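Local coordinates for uncharacterized protein (Bacteroides ovatus, PDB 3NQK) that is of unknown function and joins an E-set-clan domain to a BT_3044-like C-terminal domain built largely of antiparallel beta strands, at residues A[216-221]-A[279-284]; A[250-255]-A[268-273]; A[275-280]-A[292-297]. One frame throughout, in Å; residues are numbered along the deposited sequence.

Interaction 1 of 3, residues A[216-221]-A[279-284]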
# COMPACT_ATOMS: atom_id res chain seq x y z
N LYS A 216 27.21 -16.94 -17.61
CA LYS A 216 26.41 -16.17 -18.54
C LYS A 216 26.15 -16.96 -19.81
O LYS A 216 25.13 -16.78 -20.46
CB LYS A 216 27.07 -14.78 -18.86
CG LYS A 216 28.40 -14.81 -19.65
CD LYS A 216 28.89 -13.33 -19.96
CE LYS A 216 30.37 -13.29 -20.45
N LYS A 217 27.03 -17.89 -20.11
CA LYS A 217 26.91 -18.66 -21.34
C LYS A 217 25.72 -19.63 -21.33
O LYS A 217 25.25 -20.02 -22.37
CB LYS A 217 28.23 -19.38 -21.63
CG LYS A 217 29.33 -18.40 -22.16
CD LYS A 217 30.67 -19.07 -22.44
CE LYS A 217 31.63 -18.09 -23.17
NZ LYS A 217 30.98 -17.46 -24.40
N TYR A 218 25.18 -19.92 -20.15
CA TYR A 218 24.08 -20.88 -20.03
C TYR A 218 22.70 -20.23 -19.84
O TYR A 218 21.73 -20.93 -19.55
CB TYR A 218 24.36 -21.84 -18.87
CG TYR A 218 25.63 -22.67 -19.06
CD1 TYR A 218 25.63 -23.79 -19.87
CD2 TYR A 218 26.80 -22.31 -18.46
CE1 TYR A 218 26.77 -24.53 -20.06
CE2 TYR A 218 27.96 -23.06 -18.63
CZ TYR A 218 27.95 -24.15 -19.44
OH TYR A 218 29.12 -24.88 -19.62
N LYS A 219 22.60 -18.92 -20.06
CA LYS A 219 21.30 -18.23 -19.93
C LYS A 219 20.32 -18.69 -21.01
O LYS A 219 20.68 -18.79 -22.17
CB LYS A 219 21.47 -16.69 -20.04
CG LYS A 219 22.23 -16.04 -18.85
CD LYS A 219 22.77 -14.62 -19.20
CE LYS A 219 21.94 -13.50 -18.58
NZ LYS A 219 22.60 -12.16 -18.75
N ILE A 220 19.08 -18.95 -20.61
CA ILE A 220 18.01 -19.25 -21.55
C ILE A 220 16.93 -18.18 -21.41
O ILE A 220 16.31 -18.07 -20.37
CB ILE A 220 17.36 -20.61 -21.25
CG1 ILE A 220 18.40 -21.71 -21.18
CG2 ILE A 220 16.32 -20.95 -22.31
CD1 ILE A 220 17.82 -23.05 -20.84
N ASN A 221 16.73 -17.39 -22.46
CA ASN A 221 15.72 -16.34 -22.44
C ASN A 221 14.36 -16.93 -22.69
O ASN A 221 14.18 -17.75 -23.60
CB ASN A 221 16.03 -15.27 -23.49
CG ASN A 221 17.30 -14.50 -23.18
OD1 ASN A 221 17.56 -14.12 -22.04
ND2 ASN A 221 18.12 -14.26 -24.21
N ASP A 279 27.15 -28.94 -21.06
CA ASP A 279 27.95 -28.23 -20.07
C ASP A 279 29.37 -28.43 -20.47
O ASP A 279 29.84 -29.55 -20.54
CB ASP A 279 27.69 -28.78 -18.66
CG ASP A 279 28.63 -28.17 -17.59
OD1 ASP A 279 29.64 -27.56 -17.97
OD2 ASP A 279 28.37 -28.37 -16.39
N PHE A 280 30.04 -27.33 -20.78
CA PHE A 280 31.39 -27.41 -21.32
C PHE A 280 32.37 -26.60 -20.48
O PHE A 280 33.46 -26.25 -20.94
CB PHE A 280 31.40 -26.90 -22.75
CG PHE A 280 30.96 -25.48 -22.89
CD1 PHE A 280 29.61 -25.17 -22.92
CD2 PHE A 280 31.88 -24.46 -22.97
CE1 PHE A 280 29.20 -23.86 -23.04
CE2 PHE A 280 31.48 -23.15 -23.10
CZ PHE A 280 30.14 -22.85 -23.14
N THR A 281 32.00 -26.33 -19.23
CA THR A 281 32.81 -25.50 -18.36
C THR A 281 33.00 -26.13 -16.98
O THR A 281 33.42 -25.47 -16.06
CB THR A 281 32.16 -24.12 -18.19
OG1 THR A 281 30.87 -24.26 -17.57
CG2 THR A 281 32.00 -23.46 -19.51
N TYR A 282 32.71 -27.41 -16.87
CA TYR A 282 32.73 -28.08 -15.56
C TYR A 282 34.17 -28.35 -15.07
O TYR A 282 34.39 -28.66 -13.90
CB TYR A 282 31.91 -29.40 -15.60
CG TYR A 282 32.41 -30.42 -16.60
CD1 TYR A 282 33.41 -31.31 -16.26
CD2 TYR A 282 31.89 -30.49 -17.88
CE1 TYR A 282 33.87 -32.25 -17.17
CE2 TYR A 282 32.34 -31.42 -18.78
CZ TYR A 282 33.34 -32.29 -18.42
OH TYR A 282 33.83 -33.20 -19.33
N GLY A 283 35.14 -28.19 -15.97
CA GLY A 283 36.54 -28.43 -15.63
C GLY A 283 37.20 -27.22 -15.02
O GLY A 283 38.32 -27.30 -14.52
N GLY A 284 36.51 -26.09 -15.07
CA GLY A 284 37.06 -24.85 -14.56
C GLY A 284 37.40 -23.91 -15.69
O GLY A 284 37.32 -24.27 -16.88
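The phenol oxygen of Tyr218 is gripped from the segment 279-284 by two hydrogen bonds. The backbone N of Phe280 donates to Tyr218 OH over 2.9 Å, with an N-H...O angle of 155°. Thr281 OG1 lies 2.8 Å from Tyr218 OH and bonds to it, with either hydroxyl able to give the proton. Asp279 OD1 comes within 3.2 Å of Tyr218 OH.

Asp279 also fixes the backbone that receives the tyrosine. Its OD1 accepts a nearly straight bond of 2.9 Å from Thr281 N, which makes an Asx turn. The turn probably helps to hold Phe280 N and Thr281 OG1 in place around the phenol.

The Phe280 ring carries Tyr218 OH over one face, displaced toward the rim. CG2 of Thr281 lies over that same face. Phe280 has CG between its backbone N and carbonyl carbon (chi1 61°), which turns one face of the ring to the phenol oxygen. The two rings meet at 43°, with Tyr218 CZ 3.8 Å from Phe280 CE1. Lys217 crosses at the other end of the phenylalanine, where its CD meets the ring edge at CZ over 3.9 Å. Tyr218 and Thr281 are both buried, and their hydroxyls satisfy each other there. A phenylalanine in place of Tyr218 would probably leave Phe280 N and Thr281 OG1 without their shared partner and weaken the tie to this loop.

Tyr218 lies near the start of strand 219-224 and is bonded through its backbone to Ala203; its side chain also packs on Phe277 of strand 264-279. Phe280 rests on Glu240 in a neighbouring loop. The contact thus ties the start of strand 219-224 to the loop that leads from strand 264-279 to strand 292-307.

Interaction 2 of 3, residues A[250-255]-A[268-273]; sequences TYSSTS and YVQIMF
Met272, a selenomethionine, has CG anti to its carbonyl carbon (chi1 -68°), and its chain bends at chi3 (-90°), which sets CE against CG2 of Thr250 at 3.5 Å. The two side chains run side by side and point the same way. They lie on one arm each of a beta hairpin, strands 244-257 and 264-279. Within it, segments 250-255 and 268-273 run antiparallel at 167°.

Six backbone hydrogen bonds join the arms, two each at the pairs Thr250-Met272, Ser252-Gln270 and Thr254-Tyr268. The non-hydrogen-bonded pairs are Tyr251-Ile271 and Ser253-Val269. CA-H...O contacts run between the strands there, as from Tyr251 CA to Gln270 O at 3.1 Å.

The two faces differ. Thr250, Ser252, Thr254, Tyr268, Gln270 and Met272 share one, and Thr254 there packs on Val52 of the second subunit. Tyr251, Ser253, Val269 and Ile271 share the other. On it, CB of Tyr251 touches CG2 of Ile271 at 3.9 Å, while the tyrosine ring leads away to meet Phe224 edge-to-face and its OH bonds to Lys225 O. Ser253 OG lies 4.0 Å from Val269 CG2.

At the far end Thr254 O takes the bond from Tyr268 N at 2.7 Å and also sits at the edge of the Tyr268 ring, 3.9 Å from CD2.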
# COMPACT_ATOMS: atom_id res chain seq x y z
N THR A 250 5.22 -24.56 -23.14
CA THR A 250 3.92 -24.03 -22.78
C THR A 250 3.92 -23.47 -21.39
O THR A 250 4.81 -23.79 -20.58
CB THR A 250 2.88 -25.15 -22.86
OG1 THR A 250 2.33 -25.16 -24.17
CG2 THR A 250 1.75 -24.96 -21.84
N TYR A 251 2.93 -22.62 -21.10
CA TYR A 251 2.72 -22.14 -19.72
C TYR A 251 1.27 -21.93 -19.38
O TYR A 251 0.44 -21.76 -20.26
CB TYR A 251 3.48 -20.86 -19.46
CG TYR A 251 2.80 -19.61 -19.95
CD1 TYR A 251 3.01 -19.14 -21.24
CD2 TYR A 251 2.06 -18.83 -19.10
CE1 TYR A 251 2.46 -17.95 -21.66
CE2 TYR A 251 1.50 -17.65 -19.51
CZ TYR A 251 1.70 -17.21 -20.79
OH TYR A 251 1.13 -16.03 -21.21
N SER A 252 0.97 -21.91 -18.10
CA SER A 252 -0.38 -21.69 -17.63
C SER A 252 -0.34 -20.88 -16.35
O SER A 252 0.51 -21.09 -15.51
CB SER A 252 -1.05 -23.02 -17.36
OG SER A 252 -0.68 -23.51 -16.10
N SER A 253 -1.28 -19.96 -16.21
CA SER A 253 -1.37 -19.14 -15.01
C SER A 253 -2.68 -19.42 -14.31
O SER A 253 -3.70 -19.48 -14.94
CB SER A 253 -1.27 -17.67 -15.38
OG SER A 253 -1.14 -16.86 -14.21
N THR A 254 -2.63 -19.61 -13.00
CA THR A 254 -3.84 -19.96 -12.23
C THR A 254 -3.82 -19.30 -10.86
O THR A 254 -2.75 -19.02 -10.33
CB THR A 254 -3.94 -21.47 -12.06
OG1 THR A 254 -3.81 -22.08 -13.34
CG2 THR A 254 -5.26 -21.86 -11.48
N SER A 255 -4.99 -19.04 -10.29
CA SER A 255 -5.08 -18.38 -8.99
C SER A 255 -6.21 -18.92 -8.15
O SER A 255 -7.31 -19.07 -8.62
CB SER A 255 -5.28 -16.88 -9.19
OG SER A 255 -4.27 -16.33 -10.01
N TYR A 268 -0.20 -19.01 -9.36
CA TYR A 268 0.77 -19.96 -9.87
C TYR A 268 1.04 -19.75 -11.36
O TYR A 268 0.10 -19.58 -12.15
CB TYR A 268 0.25 -21.37 -9.68
CG TYR A 268 -0.07 -21.72 -8.25
CD1 TYR A 268 0.91 -22.26 -7.41
CD2 TYR A 268 -1.33 -21.54 -7.74
CE1 TYR A 268 0.61 -22.61 -6.11
CE2 TYR A 268 -1.63 -21.88 -6.42
CZ TYR A 268 -0.65 -22.41 -5.62
OH TYR A 268 -0.94 -22.74 -4.33
N VAL A 269 2.31 -19.71 -11.73
CA VAL A 269 2.70 -19.74 -13.13
C VAL A 269 3.51 -20.97 -13.34
O VAL A 269 4.58 -21.12 -12.75
CB VAL A 269 3.56 -18.56 -13.52
CG1 VAL A 269 4.01 -18.71 -14.96
CG2 VAL A 269 2.79 -17.25 -13.32
N GLN A 270 2.99 -21.89 -14.12
CA GLN A 270 3.66 -23.15 -14.39
C GLN A 270 4.14 -23.17 -15.82
O GLN A 270 3.38 -22.88 -16.74
CB GLN A 270 2.70 -24.32 -14.15
CG GLN A 270 3.34 -25.70 -14.35
CD GLN A 270 2.32 -26.84 -14.24
OE1 GLN A 270 1.35 -26.90 -15.01
NE2 GLN A 270 2.54 -27.74 -13.31
N ILE A 271 5.40 -23.53 -16.02
CA ILE A 271 5.97 -23.59 -17.36
C ILE A 271 6.40 -25.02 -17.68
O ILE A 271 6.96 -25.71 -16.84
CB ILE A 271 7.16 -22.60 -17.54
CG1 ILE A 271 8.26 -22.88 -16.54
CG2 ILE A 271 6.69 -21.20 -17.34
CD1 ILE A 271 9.54 -22.05 -16.80
N MSE A 272 6.10 -25.45 -18.91
CA MSE A 272 6.38 -26.83 -19.36
C MSE A 272 7.27 -26.82 -20.60
O MSE A 272 6.98 -26.15 -21.57
CB MSE A 272 5.07 -27.55 -19.66
CG MSE A 272 4.24 -27.82 -18.41
SE MSE A 272 2.34 -27.87 -18.75
CE MSE A 272 1.88 -25.97 -18.48
N PHE A 273 8.34 -27.59 -20.56
CA PHE A 273 9.36 -27.49 -21.57
C PHE A 273 10.22 -28.71 -21.62
O PHE A 273 10.21 -29.54 -20.73
CB PHE A 273 10.25 -26.30 -21.24
CG PHE A 273 10.81 -26.35 -19.85
CD1 PHE A 273 10.13 -25.79 -18.80
CD2 PHE A 273 11.98 -27.02 -19.59
CE1 PHE A 273 10.63 -25.85 -17.52
CE2 PHE A 273 12.49 -27.09 -18.30
CZ PHE A 273 11.82 -26.51 -17.28

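Interaction 3 of 3, residues A[275-280]-A[292-297]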
# COMPACT_ATOMS: atom_id res chain seq x y z
N TYR A 275 14.30 -29.59 -23.39
CA TYR A 275 15.42 -29.16 -24.25
C TYR A 275 16.70 -29.93 -24.00
O TYR A 275 16.83 -30.64 -23.02
CB TYR A 275 15.69 -27.66 -24.06
CG TYR A 275 16.10 -27.24 -22.65
CD1 TYR A 275 17.40 -27.38 -22.20
CD2 TYR A 275 15.19 -26.63 -21.80
CE1 TYR A 275 17.78 -26.96 -20.90
CE2 TYR A 275 15.54 -26.22 -20.53
CZ TYR A 275 16.83 -26.38 -20.08
OH TYR A 275 17.17 -25.94 -18.79
N ASP A 276 17.64 -29.77 -24.92
CA ASP A 276 18.97 -30.32 -24.76
C ASP A 276 19.94 -29.19 -24.59
O ASP A 276 19.72 -28.11 -25.15
CB ASP A 276 19.39 -31.11 -26.01
CG ASP A 276 18.74 -32.47 -26.10
OD1 ASP A 276 18.37 -33.04 -25.04
OD2 ASP A 276 18.65 -33.00 -27.23
N PHE A 277 21.03 -29.45 -23.87
CA PHE A 277 22.18 -28.54 -23.85
C PHE A 277 23.41 -29.26 -23.36
O PHE A 277 23.33 -30.40 -22.92
CB PHE A 277 21.91 -27.33 -22.98
CG PHE A 277 22.17 -27.56 -21.53
CD1 PHE A 277 21.25 -28.22 -20.74
CD2 PHE A 277 23.30 -27.03 -20.93
CE1 PHE A 277 21.48 -28.40 -19.37
CE2 PHE A 277 23.55 -27.22 -19.57
CZ PHE A 277 22.63 -27.90 -18.79
N GLN A 278 24.55 -28.61 -23.46
CA GLN A 278 25.83 -29.19 -23.05
C GLN A 278 26.49 -28.32 -22.04
O GLN A 278 26.45 -27.09 -22.16
CB GLN A 278 26.76 -29.32 -24.24
CG GLN A 278 26.23 -30.18 -25.34
CD GLN A 278 27.26 -30.45 -26.42
OE1 GLN A 278 28.25 -29.71 -26.58
NE2 GLN A 278 27.03 -31.51 -27.17
N ASP A 279 27.15 -28.94 -21.06
CA ASP A 279 27.95 -28.23 -20.07
C ASP A 279 29.37 -28.43 -20.47
O ASP A 279 29.84 -29.55 -20.54
CB ASP A 279 27.69 -28.78 -18.66
CG ASP A 279 28.63 -28.17 -17.59
OD1 ASP A 279 29.64 -27.56 -17.97
OD2 ASP A 279 28.37 -28.37 -16.39
N PHE A 280 30.04 -27.33 -20.78
CA PHE A 280 31.39 -27.41 -21.32
C PHE A 280 32.37 -26.60 -20.48
O PHE A 280 33.46 -26.25 -20.94
CB PHE A 280 31.40 -26.90 -22.75
CG PHE A 280 30.96 -25.48 -22.89
CD1 PHE A 280 29.61 -25.17 -22.92
CD2 PHE A 280 31.88 -24.46 -22.97
CE1 PHE A 280 29.20 -23.86 -23.04
CE2 PHE A 280 31.48 -23.15 -23.10
CZ PHE A 280 30.14 -22.85 -23.14
N ILE A 292 29.45 -32.43 -21.57
CA ILE A 292 28.46 -33.39 -21.08
C ILE A 292 27.07 -32.92 -21.51
O ILE A 292 26.61 -31.89 -21.07
CB ILE A 292 28.49 -33.49 -19.58
CG1 ILE A 292 29.85 -34.00 -19.11
CG2 ILE A 292 27.41 -34.40 -19.09
CD1 ILE A 292 30.06 -33.85 -17.61
N LYS A 293 26.44 -33.68 -22.38
CA LYS A 293 25.12 -33.31 -22.91
C LYS A 293 24.02 -33.73 -21.95
O LYS A 293 24.07 -34.83 -21.39
CB LYS A 293 24.91 -33.99 -24.27
CG LYS A 293 23.73 -33.47 -25.08
CD LYS A 293 23.70 -34.09 -26.49
CE LYS A 293 22.72 -33.35 -27.41
NZ LYS A 293 22.88 -33.76 -28.85
N TYR A 294 23.01 -32.88 -21.78
CA TYR A 294 21.90 -33.20 -20.91
C TYR A 294 20.60 -33.01 -21.61
O TYR A 294 20.45 -32.09 -22.39
CB TYR A 294 21.91 -32.33 -19.66
CG TYR A 294 23.13 -32.49 -18.77
CD1 TYR A 294 23.24 -33.57 -17.90
CD2 TYR A 294 24.11 -31.53 -18.73
CE1 TYR A 294 24.36 -33.71 -17.08
CE2 TYR A 294 25.20 -31.64 -17.91
CZ TYR A 294 25.34 -32.73 -17.10
OH TYR A 294 26.46 -32.82 -16.30
N ARG A 295 19.64 -33.88 -21.31
CA ARG A 295 18.27 -33.66 -21.70
C ARG A 295 17.52 -33.15 -20.49
O ARG A 295 17.53 -33.79 -19.45
CB ARG A 295 17.64 -34.95 -22.19
CG ARG A 295 16.11 -34.87 -22.38
CD ARG A 295 15.74 -33.91 -23.47
NE ARG A 295 16.21 -34.40 -24.76
CZ ARG A 295 15.51 -35.21 -25.55
NH1 ARG A 295 14.29 -35.61 -25.20
NH2 ARG A 295 16.03 -35.62 -26.70
N VAL A 296 16.88 -31.99 -20.61
CA VAL A 296 16.09 -31.40 -19.51
C VAL A 296 14.63 -31.49 -19.88
O VAL A 296 14.24 -31.05 -20.96
CB VAL A 296 16.42 -29.92 -19.31
CG1 VAL A 296 15.70 -29.39 -18.07
CG2 VAL A 296 17.91 -29.71 -19.20
N ALA A 297 13.81 -32.03 -19.00
CA ALA A 297 12.39 -32.20 -19.32
C ALA A 297 11.52 -32.15 -18.09
O ALA A 297 11.85 -32.76 -17.08
CB ALA A 297 12.17 -33.50 -20.05
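One face of the Tyr275 ring is covered by Val296, whose CB stands 3.6 Å above the ring plane, a CH-pi contact displaced toward the rim. Phe277 CD1 lies at the edge of that ring, in its plane. The Phe277 ring in turn receives Val296 CG2 at its own edge, 3.8 Å from CE1. The valine is therefore shared by two aromatic rings. Tyr294 meets Phe277 obliquely, CD2 to CZ at 3.9 Å, and has Asp279 CB at its edge, 3.9 Å from CE2. These side chains make one continuous, buried face. Tyr275 OH reaches beyond it to Gly204 N.

The opposite face is polar. Arg295 NE donates to Asp276 OD1 over 2.6 Å in a salt bridge. The carboxylate oxygen is met on its syn side, 33° out of the carboxylate plane, but lies close to the guanidinium plane. Arg295 bends at chi2 (65°) and chi3 (66°), which brings NE to the Asp276 carboxylate on the partner strand. Its NH1 makes a second salt bridge to Glu274, so the guanidinium has two acidic partners. Lys293 NZ is 4.6 Å from Asp276 OD2, near enough that it probably adds to the field on the acid. Further along this face, Gln278 CG packs on the lysine at CG.

Two backbone bonds each join Tyr275 with Val296, Phe277 with Tyr294, and Asp279 with Ile292. This is an antiparallel hairpin with a long connecting loop, and strand 264-279 lies between strands 292-307 and 244-257 in the sheet.

Overall arrangement
All three contacts lie in the BT_3044-like C-terminal region and reach one antiparallel sheet. Strand 264-279 links them. Interaction 2 uses its first part, interaction 3 its last part, and interaction 1 its end and the loop that follows. Interactions 1 and 3 share Asp279 and Phe280, and their centres are 10 Å apart. They also touch directly, with Ile220 CD1 3.6 Å from Tyr275 CZ. Interaction 2 lies about 23 Å from interaction 3, centre to centre, yet Phe273 CE2 reaches Val296 CG1 at 4.0 Å. Interactions 1 and 2 do not touch; their nearest atoms are about 7 Å apart.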